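Local structure of polysaccharide deacetylase (Bacillus anthracis, 2J13) at residues 74-88 and 99-113. The protein probably removes acetyl groups from amino sugars of cell-wall peptidoglycan, as a zinc-binding family 4 carbohydrate esterase. Residues are numbered along the deposited sequence; the frame is centred on the assembly and turned at random. Where two conformers were deposited one is given.
Sequences LDVLKEKKVPATFFV and LLLRMKDEGHIIGNH. With ZN (zinc ion), chain B.
His-108 packs its ring against Leu-74 and Leu-77 of helix 74-80 and against Ala-84 and Phe-86 of strand 84-88. With CG anti to its own carbonyl carbon (chi1 -57°), the ring reaches across to the turn before strand 84-88, and both ring nitrogens find partners. Ala-84 N donates to ND1 over 3.1 Å, somewhat tilted from the ring plane, while a water joins NE2 to Leu-74 O and Glu-106 OE1. Since ND1 accepts, any proton of a neutral ring would probably sit on NE2. Phe-86 turns its CE1 edge onto one face of the imidazole, a T-shaped pair with planes 77° apart, and Leu-74 CD2 and Leu-77 CD1 close in obliquely. Met-103 covers one face of the Phe-86 ring: CG makes a CH-pi contact, and SD lies obliquely, 3.6 Å from Phe-86 CB, as a Met-aromatic contact.

Past the rings, strands 84-88 and 109-112 pair in parallel, with Gly-111 N to Phe-86 O the shortest rung at 2.7 Å. Gly-111 has no side chain, and the Phe-87 ring lies close beside its CA. The last rung, His-113 N to Val-88 O, leads to the imidazole whose NE2 binds zinc at 2.0 Å, alongside His-117; Arg-152 O takes the bond from ND1.

Toward solvent, between the two helices, the contact turns polar and looser. Arg-102, bent at chi3, grips the Glu-106 carboxylate side-on, NE to OE2 at 2.8 Å, and its NH2 meets Asp-75 OD1 at 2.9 Å on the anti side of that oxygen, while NH1 also bonds Gly-71 O and Leu-74 CB packs over one guanidinium face. Exposed Lys-78 adds a weak bridge from NZ to Glu-106 OE2. The two acids should offset the closeness of Lys-78 and Arg-102, so charge pairing joins the helices on the solvent side, whereas the parallel ladder ends beside the zinc ligand His-113.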
loop_
_atom_site.group_PDB
_atom_site.type_symbol
_atom_site.label_atom_id
_atom_site.label_comp_id
_atom_site.label_asym_id
_atom_site.label_seq_id
_atom_site.Cartn_x
_atom_site.Cartn_y
_atom_site.Cartn_z
ATOM N N LEU A 74 2.997 -14.602 -4.014
ATOM C CA LEU A 74 3.834 -14.161 -5.109
ATOM C C LEU A 74 3.752 -15.173 -6.260
ATOM O O LEU A 74 3.729 -14.786 -7.405
ATOM C CB LEU A 74 5.281 -13.980 -4.652
ATOM C CG LEU A 74 5.508 -12.671 -3.844
ATOM C CD1 LEU A 74 6.807 -12.720 -3.076
ATOM C CD2 LEU A 74 5.469 -11.476 -4.793
ATOM N N ASP A 75 3.681 -16.451 -5.923
ATOM C CA ASP A 75 3.551 -17.492 -6.980
ATOM C C ASP A 75 2.255 -17.277 -7.801
ATOM O O ASP A 75 2.249 -17.396 -9.032
ATOM C CB ASP A 75 3.544 -18.883 -6.360
ATOM C CG ASP A 75 4.896 -19.313 -5.793
ATOM O OD1 ASP A 75 5.938 -18.737 -6.155
ATOM O OD2 ASP A 75 4.909 -20.279 -4.986
ATOM N N VAL A 76 1.143 -17.028 -7.107
ATOM C CA VAL A 76 -0.124 -16.738 -7.766
ATOM C C VAL A 76 -0.001 -15.497 -8.667
ATOM O O VAL A 76 -0.398 -15.505 -9.814
ATOM C CB VAL A 76 -1.281 -16.568 -6.775
ATOM C CG1 VAL A 76 -2.508 -16.056 -7.484
ATOM C CG2 VAL A 76 -1.581 -17.871 -6.026
ATOM N N LEU A 77 0.554 -14.404 -8.152
ATOM C CA LEU A 77 0.654 -13.178 -8.940
ATOM C C LEU A 77 1.497 -13.359 -10.209
ATOM O O LEU A 77 1.198 -12.777 -11.257
ATOM C CB LEU A 77 1.248 -12.048 -8.062
ATOM C CG LEU A 77 0.367 -11.638 -6.879
ATOM C CD1 LEU A 77 1.163 -10.606 -5.986
ATOM C CD2 LEU A 77 -0.940 -11.067 -7.364
ATOM N N LYS A 78 2.531 -14.186 -10.102
ATOM C CA LYS A 78 3.404 -14.492 -11.215
ATOM C C LYS A 78 2.658 -15.326 -12.275
ATOM O O LYS A 78 2.760 -15.032 -13.443
ATOM C CB LYS A 78 4.619 -15.253 -10.691
ATOM C CG LYS A 78 5.696 -15.610 -11.722
ATOM C CD LYS A 78 6.731 -16.480 -11.039
ATOM C CE LYS A 78 8.150 -16.001 -11.243
ATOM N NZ LYS A 78 9.057 -16.395 -10.088
ATOM N N GLU A 79 1.900 -16.318 -11.816
ATOM C CA GLU A 79 1.118 -17.197 -12.691
ATOM C C GLU A 79 0.072 -16.418 -13.460
ATOM O O GLU A 79 -0.136 -16.644 -14.665
ATOM C CB GLU A 79 0.422 -18.277 -11.868
ATOM C CG GLU A 79 1.348 -19.380 -11.374
ATOM C CD GLU A 79 0.611 -20.594 -10.825
ATOM O OE1 GLU A 79 -0.626 -20.717 -11.026
ATOM O OE2 GLU A 79 1.282 -21.440 -10.181
ATOM N N LYS A 80 -0.598 -15.514 -12.755
ATOM C CA LYS A 80 -1.694 -14.759 -13.291
ATOM C C LYS A 80 -1.276 -13.458 -13.951
ATOM O O LYS A 80 -2.122 -12.759 -14.495
ATOM C CB LYS A 80 -2.702 -14.445 -12.177
ATOM C CG LYS A 80 -3.267 -15.654 -11.474
ATOM C CD LYS A 80 -4.115 -16.493 -12.376
ATOM C CE LYS A 80 -4.736 -17.618 -11.597
ATOM N NZ LYS A 80 -5.650 -18.392 -12.475
ATOM N N LYS A 81 0.003 -13.109 -13.852
ATOM C CA LYS A 81 0.526 -11.832 -14.330
ATOM C C LYS A 81 -0.257 -10.634 -13.809
ATOM O O LYS A 81 -0.777 -9.807 -14.551
ATOM C CB LYS A 81 0.637 -11.839 -15.856
ATOM C CG LYS A 81 1.584 -12.912 -16.329
ATOM C CD LYS A 81 3.002 -12.639 -15.834
ATOM C CE LYS A 81 3.975 -13.767 -16.125
ATOM N NZ LYS A 81 5.031 -13.797 -15.057
ATOM N N VAL A 82 -0.336 -10.560 -12.490
ATOM C CA VAL A 82 -1.050 -9.487 -11.816
ATOM C C VAL A 82 -0.023 -8.711 -10.989
ATOM O O VAL A 82 0.686 -9.332 -10.182
ATOM C CB VAL A 82 -2.143 -10.090 -10.867
ATOM C CG1 VAL A 82 -2.664 -9.053 -9.907
ATOM C CG2 VAL A 82 -3.287 -10.669 -11.704
ATOM N N PRO A 83 0.063 -7.387 -11.199
ATOM C CA PRO A 83 0.946 -6.536 -10.412
ATOM C C PRO A 83 0.331 -6.155 -9.068
ATOM O O PRO A 83 -0.873 -6.018 -8.956
ATOM C CB PRO A 83 1.073 -5.292 -11.288
ATOM C CG PRO A 83 -0.212 -5.172 -11.973
ATOM C CD PRO A 83 -0.667 -6.607 -12.209
ATOM N N ALA A 84 1.183 -5.983 -8.066
ATOM C CA ALA A 84 0.736 -5.517 -6.756
ATOM C C ALA A 84 1.776 -4.593 -6.151
ATOM O O ALA A 84 2.940 -4.576 -6.577
ATOM C CB ALA A 84 0.509 -6.700 -5.842
ATOM N N THR A 85 1.346 -3.789 -5.180
ATOM C CA THR A 85 2.256 -3.053 -4.315
ATOM C C THR A 85 2.227 -3.728 -2.933
ATOM O O THR A 85 1.145 -3.983 -2.390
ATOM C CB THR A 85 1.937 -1.539 -4.180
ATOM O OG1 THR A 85 2.157 -0.880 -5.433
ATOM C CG2 THR A 85 2.819 -0.869 -3.099
ATOM N N PHE A 86 3.416 -3.986 -2.386
ATOM C CA PHE A 86 3.633 -4.522 -1.049
ATOM C C PHE A 86 4.224 -3.388 -0.213
ATOM O O PHE A 86 5.353 -2.946 -0.474
ATOM C CB PHE A 86 4.617 -5.695 -1.085
ATOM C CG PHE A 86 4.086 -6.901 -1.828
ATOM C CD1 PHE A 86 4.210 -6.984 -3.194
ATOM C CD2 PHE A 86 3.435 -7.906 -1.147
ATOM C CE1 PHE A 86 3.688 -8.071 -3.885
ATOM C CE2 PHE A 86 2.931 -9.032 -1.837
ATOM C CZ PHE A 86 3.089 -9.093 -3.210
ATOM N N PHE A 87 3.451 -2.934 0.775
ATOM C CA PHE A 87 3.879 -1.884 1.697
ATOM C C PHE A 87 4.589 -2.541 2.846
ATOM O O PHE A 87 3.964 -3.202 3.650
ATOM C CB PHE A 87 2.658 -1.070 2.207
ATOM C CG PHE A 87 2.056 -0.217 1.163
ATOM C CD1 PHE A 87 2.553 1.042 0.897
ATOM C CD2 PHE A 87 0.921 -0.653 0.451
ATOM C CE1 PHE A 87 1.990 1.835 -0.121
ATOM C CE2 PHE A 87 0.399 0.130 -0.570
ATOM C CZ PHE A 87 0.923 1.395 -0.836
ATOM N N VAL A 88 5.909 -2.381 2.901
ATOM C CA VAL A 88 6.779 -3.105 3.854
ATOM C C VAL A 88 7.262 -2.244 5.027
ATOM O O VAL A 88 7.483 -1.042 4.878
ATOM C CB VAL A 88 8.029 -3.734 3.130
ATOM C CG1 VAL A 88 7.545 -4.670 1.996
ATOM C CG2 VAL A 88 8.946 -2.637 2.616
ATOM N N LEU A 99 12.160 -12.582 0.207
ATOM C CA LEU A 99 10.826 -12.229 -0.297
ATOM C C LEU A 99 10.833 -10.817 -0.899
ATOM O O LEU A 99 10.236 -10.580 -1.944
ATOM C CB LEU A 99 9.762 -12.380 0.796
ATOM C CG LEU A 99 9.365 -13.826 1.083
ATOM C CD1 LEU A 99 8.534 -13.896 2.374
ATOM C CD2 LEU A 99 8.622 -14.462 -0.092
ATOM N N LEU A 100 11.539 -9.881 -0.257
ATOM C CA LEU A 100 11.678 -8.547 -0.779
ATOM C C LEU A 100 12.279 -8.538 -2.195
ATOM O O LEU A 100 11.806 -7.855 -3.081
ATOM C CB LEU A 100 12.509 -7.743 0.209
ATOM C CG LEU A 100 12.470 -6.234 0.195
ATOM C CD1 LEU A 100 11.112 -5.681 0.627
ATOM C CD2 LEU A 100 13.562 -5.768 1.134
ATOM N N LEU A 101 13.332 -9.346 -2.398
ATOM C CA LEU A 101 13.939 -9.463 -3.688
ATOM C C LEU A 101 13.000 -10.089 -4.720
ATOM O O LEU A 101 13.048 -9.712 -5.880
ATOM C CB LEU A 101 15.255 -10.239 -3.557
ATOM C CG LEU A 101 16.297 -9.391 -2.820
ATOM C CD1 LEU A 101 17.510 -10.229 -2.457
ATOM C CD2 LEU A 101 16.711 -8.221 -3.697
ATOM N N ARG A 102 12.165 -11.034 -4.313
ATOM C CA ARG A 102 11.117 -11.560 -5.221
ATOM C C ARG A 102 10.165 -10.455 -5.639
ATOM O O ARG A 102 9.724 -10.371 -6.769
ATOM C CB ARG A 102 10.304 -12.674 -4.553
ATOM C CG ARG A 102 11.047 -14.007 -4.395
ATOM C CD ARG A 102 10.116 -15.150 -4.151
ATOM N NE ARG A 102 9.224 -15.369 -5.284
ATOM C CZ ARG A 102 8.144 -16.142 -5.248
ATOM N NH1 ARG A 102 7.819 -16.795 -4.150
ATOM N NH2 ARG A 102 7.388 -16.265 -6.323
ATOM N N MET A 103 9.800 -9.586 -4.703
ATOM C CA MET A 103 8.887 -8.516 -5.048
ATOM C C MET A 103 9.441 -7.645 -6.183
ATOM O O MET A 103 8.746 -7.359 -7.167
ATOM C CB MET A 103 8.576 -7.692 -3.793
ATOM C CG MET A 103 7.750 -8.443 -2.753
ATOM S SD MET A 103 7.758 -7.488 -1.192
ATOM C CE MET A 103 7.022 -8.672 -0.044
ATOM N N LYS A 104 10.708 -7.260 -6.071
ATOM C CA LYS A 104 11.331 -6.408 -7.080
ATOM C C LYS A 104 11.566 -7.179 -8.379
ATOM O O LYS A 104 11.273 -6.667 -9.449
ATOM C CB LYS A 104 12.643 -5.819 -6.559
ATOM C CG LYS A 104 13.402 -4.943 -7.560
ATOM C CD LYS A 104 14.526 -5.718 -8.270
ATOM C CE LYS A 104 15.462 -4.816 -9.031
ATOM N NZ LYS A 104 14.919 -4.332 -10.331
ATOM N N ASP A 105 12.059 -8.395 -8.252
ATOM C CA ASP A 105 12.445 -9.219 -9.407
ATOM C C ASP A 105 11.254 -9.660 -10.227
ATOM O O ASP A 105 11.381 -9.834 -11.447
ATOM C CB ASP A 105 13.257 -10.437 -8.952
ATOM C CG ASP A 105 14.625 -10.062 -8.375
ATOM O OD1 ASP A 105 15.085 -8.911 -8.581
ATOM O OD2 ASP A 105 15.245 -10.911 -7.690
ATOM N N GLU A 106 10.095 -9.827 -9.588
ATOM C CA GLU A 106 8.886 -10.299 -10.290
ATOM C C GLU A 106 7.882 -9.208 -10.703
ATOM O O GLU A 106 6.724 -9.498 -11.005
ATOM C CB GLU A 106 8.229 -11.412 -9.484
ATOM C CG GLU A 106 9.221 -12.562 -9.231
ATOM C CD GLU A 106 8.780 -13.614 -8.255
ATOM O OE1 GLU A 106 7.575 -13.680 -7.911
ATOM O OE2 GLU A 106 9.674 -14.433 -7.855
ATOM N N GLY A 107 8.326 -7.959 -10.744
ATOM C CA GLY A 107 7.568 -6.890 -11.363
ATOM C C GLY A 107 6.605 -6.131 -10.464
ATOM O O GLY A 107 5.722 -5.435 -10.960
ATOM N N HIS A 108 6.791 -6.246 -9.150
ATOM C CA HIS A 108 5.920 -5.528 -8.202
ATOM C C HIS A 108 6.550 -4.213 -7.756
ATOM O O HIS A 108 7.709 -3.908 -8.118
ATOM C CB HIS A 108 5.589 -6.421 -7.035
ATOM C CG HIS A 108 4.958 -7.694 -7.469
ATOM N ND1 HIS A 108 3.740 -7.732 -8.116
ATOM C CD2 HIS A 108 5.417 -8.965 -7.442
ATOM C CE1 HIS A 108 3.458 -8.984 -8.423
ATOM N NE2 HIS A 108 4.459 -9.750 -8.033
ATOM N N ILE A 109 5.768 -3.410 -7.035
ATOM C CA ILE A 109 6.279 -2.152 -6.470
ATOM C C ILE A 109 6.353 -2.360 -4.988
ATOM O O ILE A 109 5.412 -2.922 -4.399
ATOM C CB ILE A 109 5.364 -0.993 -6.788
ATOM C CG1 ILE A 109 5.337 -0.769 -8.294
ATOM C CG2 ILE A 109 5.783 0.255 -6.008
ATOM C CD1 ILE A 109 4.244 0.158 -8.723
ATOM N N ILE A 110 7.467 -1.955 -4.380
ATOM C CA ILE A 110 7.617 -2.029 -2.935
ATOM C C ILE A 110 7.312 -0.645 -2.365
ATOM O O ILE A 110 7.932 0.373 -2.759
ATOM C CB ILE A 110 9.028 -2.493 -2.501
ATOM C CG1 ILE A 110 9.380 -3.844 -3.134
ATOM C CG2 ILE A 110 9.126 -2.606 -0.998
ATOM C CD1 ILE A 110 10.879 -4.169 -2.920
ATOM N N GLY A 111 6.296 -0.599 -1.504
ATOM C CA GLY A 111 5.908 0.645 -0.835
ATOM C C GLY A 111 6.433 0.724 0.580
ATOM O O GLY A 111 6.934 -0.227 1.121
ATOM N N ASN A 112 6.237 1.892 1.178
ATOM C CA ASN A 112 6.765 2.251 2.466
ATOM C C ASN A 112 5.671 2.191 3.541
ATOM O O ASN A 112 4.703 2.969 3.465
ATOM C CB ASN A 112 7.330 3.660 2.365
ATOM C CG ASN A 112 8.150 4.078 3.564
ATOM O OD1 ASN A 112 7.885 3.683 4.707
ATOM N ND2 ASN A 112 9.191 4.903 3.301
ATOM N N HIS A 113 5.826 1.310 4.532
ATOM C CA HIS A 113 4.867 1.157 5.627
ATOM C C HIS A 113 5.509 1.546 6.974
ATOM O O HIS A 113 5.003 1.162 8.023
ATOM C CB HIS A 113 4.334 -0.270 5.682
ATOM C CG HIS A 113 3.030 -0.455 6.392
ATOM N ND1 HIS A 113 1.980 0.428 6.303
ATOM C CD2 HIS A 113 2.592 -1.486 7.147
ATOM C CE1 HIS A 113 0.964 -0.028 7.028
ATOM N NE2 HIS A 113 1.309 -1.188 7.553
HETATM ZN ZN ZN B . 0.352 -2.118 9.076
HETATM O O HOH W 1 5.119 -12.512 -8.396
#